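Local coordinates for structure-specific endonuclease subunit SLX4 (Thielavia terrestris, PDB 6SEI), which probably serves as the regulatory subunit of the SLX1-SLX4 structure-specific endonuclease, which cuts branched DNA near its junctions during repair and recombination, at residues 18-21 with 22-25. Sequence-based numbering, arbitrary orientation.
Sequences SLFR and YITQ
Y22 folds back over the preceding turn of its helix: its N donates to S18 O at 3.2 Å, and the ring lies against the same carbonyl, with CD2 3.3 Å from S18 O. The ring is put there by a chi1 of -81°, which sets CG beside the backbone N, and CE2 passes the S18 hydroxyl OG at 4.1 Å. On the way out the ring also meets that of Y70, planes about 30° apart; with an alanine here, Y70 would probably lose this aromatic neighbour and the S18 carbonyl its cover on that side. I23, one step on, is buried. Its N bonds to L19 O, and its CD1 reaches both F20 CD1 at 4.1 Å and L19 CG at 4.2 Å, the F20 and I23 side chains running side by side. T24 grips F20 O twice, through its backbone N at 2.9 Å and through OG1 at 2.6 Å, from opposite faces of the carbonyl plane. OG1 in turn accepts from W82 NE1, and W82 also packs edge-to-face with F20, pinning this face to helix 76-85. Q25 closes the run with a nearly straight bond (169°) from N to R21 O, which also takes a water. Successive i to i+4 bonds, one doubled by a threonine hydroxyl, mark a regular alpha-helix: helix 12-29, docked on helix 76-85 in the small helical C-terminal domain of SLX4.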
ATOM      1  N   SER B  18     -25.991  29.245  13.477  1.00 44.99           N
ATOM      2  CA  SER B  18     -26.979  30.318  13.459  1.00 41.66           C
ATOM      3  C   SER B  18     -26.319  31.682  13.617  1.00 38.73           C
ATOM      4  O   SER B  18     -26.769  32.668  13.021  1.00 37.01           O
ATOM      5  CB  SER B  18     -28.019  30.093  14.556  1.00 42.38           C
ATOM      6  OG  SER B  18     -29.134  30.951  14.380  1.00 41.16           O
ATOM      7  N   LEU B  19     -25.256  31.763  14.420  1.00 38.63           N
ATOM      8  CA  LEU B  19     -24.517  33.016  14.533  1.00 36.51           C
ATOM      9  C   LEU B  19     -23.920  33.420  13.193  1.00 34.81           C
ATOM     10  O   LEU B  19     -23.946  34.598  12.818  1.00 33.38           O
ATOM     11  CB  LEU B  19     -23.418  32.892  15.586  1.00 30.51           C
ATOM     12  CG  LEU B  19     -22.488  34.104  15.679  1.00 28.56           C
ATOM     13  CD1 LEU B  19     -23.203  35.276  16.324  1.00 27.92           C
ATOM     14  CD2 LEU B  19     -21.211  33.768  16.435  1.00 31.98           C
ATOM     15  N   PHE B  20     -23.382  32.450  12.452  1.00 34.96           N
ATOM     16  CA  PHE B  20     -22.761  32.754  11.169  1.00 33.09           C
ATOM     17  C   PHE B  20     -23.794  33.182  10.134  1.00 32.56           C
ATOM     18  O   PHE B  20     -23.464  33.925   9.204  1.00 31.07           O
ATOM     19  CB  PHE B  20     -21.967  31.543  10.673  1.00 33.90           C
ATOM     20  CG  PHE B  20     -20.660  31.327  11.396  1.00 33.75           C
ATOM     21  CD1 PHE B  20     -20.358  32.032  12.554  1.00 33.17           C
ATOM     22  CD2 PHE B  20     -19.733  30.417  10.918  1.00 30.09           C
ATOM     23  CE1 PHE B  20     -19.160  31.830  13.217  1.00 33.41           C
ATOM     24  CE2 PHE B  20     -18.532  30.212  11.577  1.00 31.77           C
ATOM     25  CZ  PHE B  20     -18.246  30.921  12.727  1.00 29.60           C
ATOM     26  N   ARG B  21     -25.042  32.727  10.277  1.00 34.15           N
ATOM     27  CA  ARG B  21     -26.099  33.179   9.377  1.00 33.86           C
ATOM     28  C   ARG B  21     -26.440  34.643   9.626  1.00 31.49           C
ATOM     29  O   ARG B  21     -26.758  35.380   8.685  1.00 30.49           O
ATOM     30  CB  ARG B  21     -27.344  32.307   9.540  1.00 36.53           C
ATOM     31  CG  ARG B  21     -27.299  31.001   8.764  1.00 39.26           C
ATOM     32  CD  ARG B  21     -28.685  30.378   8.656  1.00 42.22           C
ATOM     33  NE  ARG B  21     -28.850  29.230   9.546  1.00 45.87           N
ATOM     34  CZ  ARG B  21     -28.877  27.963   9.140  1.00 49.57           C
ATOM     35  NH1 ARG B  21     -29.031  26.982  10.021  1.00 52.08           N
ATOM     36  NH2 ARG B  21     -28.746  27.678   7.851  1.00 50.49           N
ATOM     37  N   TYR B  22     -26.376  35.080  10.889  1.00 31.21           N
ATOM     38  CA  TYR B  22     -26.603  36.487  11.203  1.00 29.01           C
ATOM     39  C   TYR B  22     -25.474  37.361  10.671  1.00 27.28           C
ATOM     40  O   TYR B  22     -25.718  38.479  10.204  1.00 25.93           O
ATOM     41  CB  TYR B  22     -26.749  36.676  12.711  1.00 29.12           C
ATOM     42  CG  TYR B  22     -28.120  36.345  13.256  1.00 30.38           C
ATOM     43  CD1 TYR B  22     -29.242  37.053  12.847  1.00 29.82           C
ATOM     44  CD2 TYR B  22     -28.288  35.330  14.187  1.00 32.53           C
ATOM     45  CE1 TYR B  22     -30.496  36.752  13.347  1.00 27.81           C
ATOM     46  CE2 TYR B  22     -29.536  35.023  14.693  1.00 33.92           C
ATOM     47  CZ  TYR B  22     -30.636  35.735  14.271  1.00 33.00           C
ATOM     48  OH  TYR B  22     -31.878  35.427  14.776  1.00 34.22           O
ATOM     49  N   ILE B  23     -24.231  36.879  10.745  1.00 27.73           N
ATOM     50  CA  ILE B  23     -23.113  37.644  10.205  1.00 27.01           C
ATOM     51  C   ILE B  23     -23.213  37.729   8.688  1.00 27.74           C
ATOM     52  O   ILE B  23     -23.011  38.797   8.095  1.00 27.05           O
ATOM     53  CB  ILE B  23     -21.771  37.030  10.643  1.00 27.08           C
ATOM     54  CG1 ILE B  23     -21.676  36.957  12.164  1.00 27.53           C
ATOM     55  CG2 ILE B  23     -20.609  37.834  10.081  1.00 25.55           C
ATOM     56  CD1 ILE B  23     -20.499  36.150  12.646  1.00 23.36           C
ATOM     57  N   THR B  24     -23.518  36.605   8.037  1.00 29.22           N
ATOM     58  CA  THR B  24     -23.670  36.602   6.586  1.00 29.24           C
ATOM     59  C   THR B  24     -24.724  37.608   6.149  1.00 28.82           C
ATOM     60  O   THR B  24     -24.459  38.478   5.312  1.00 28.07           O
ATOM     61  CB  THR B  24     -24.028  35.196   6.102  1.00 30.93           C
ATOM     62  OG1 THR B  24     -23.066  34.263   6.610  1.00 31.86           O
ATOM     63  CG2 THR B  24     -24.034  35.133   4.579  1.00 31.05           C
ATOM     64  N   GLN B  25     -25.925  37.522   6.729  1.00 29.66           N
ATOM     65  CA  GLN B  25     -26.995  38.434   6.342  1.00 29.70           C
ATOM     66  C   GLN B  25     -26.614  39.883   6.619  1.00 27.60           C
ATOM     67  O   GLN B  25     -26.933  40.776   5.826  1.00 27.29           O
ATOM     68  CB  GLN B  25     -28.286  38.067   7.066  1.00 31.92           C
ATOM     69  CG  GLN B  25     -29.541  38.320   6.248  1.00 33.87           C
ATOM     70  CD  GLN B  25     -29.846  37.189   5.272  1.00 36.68           C
ATOM     71  OE1 GLN B  25     -29.059  36.896   4.366  1.00 37.05           O
ATOM     72  NE2 GLN B  25     -30.997  36.546   5.457  1.00 38.83           N
TER
HETATM   73  O   HOH W   1     -27.648  34.195   6.011  1.00 20.89           O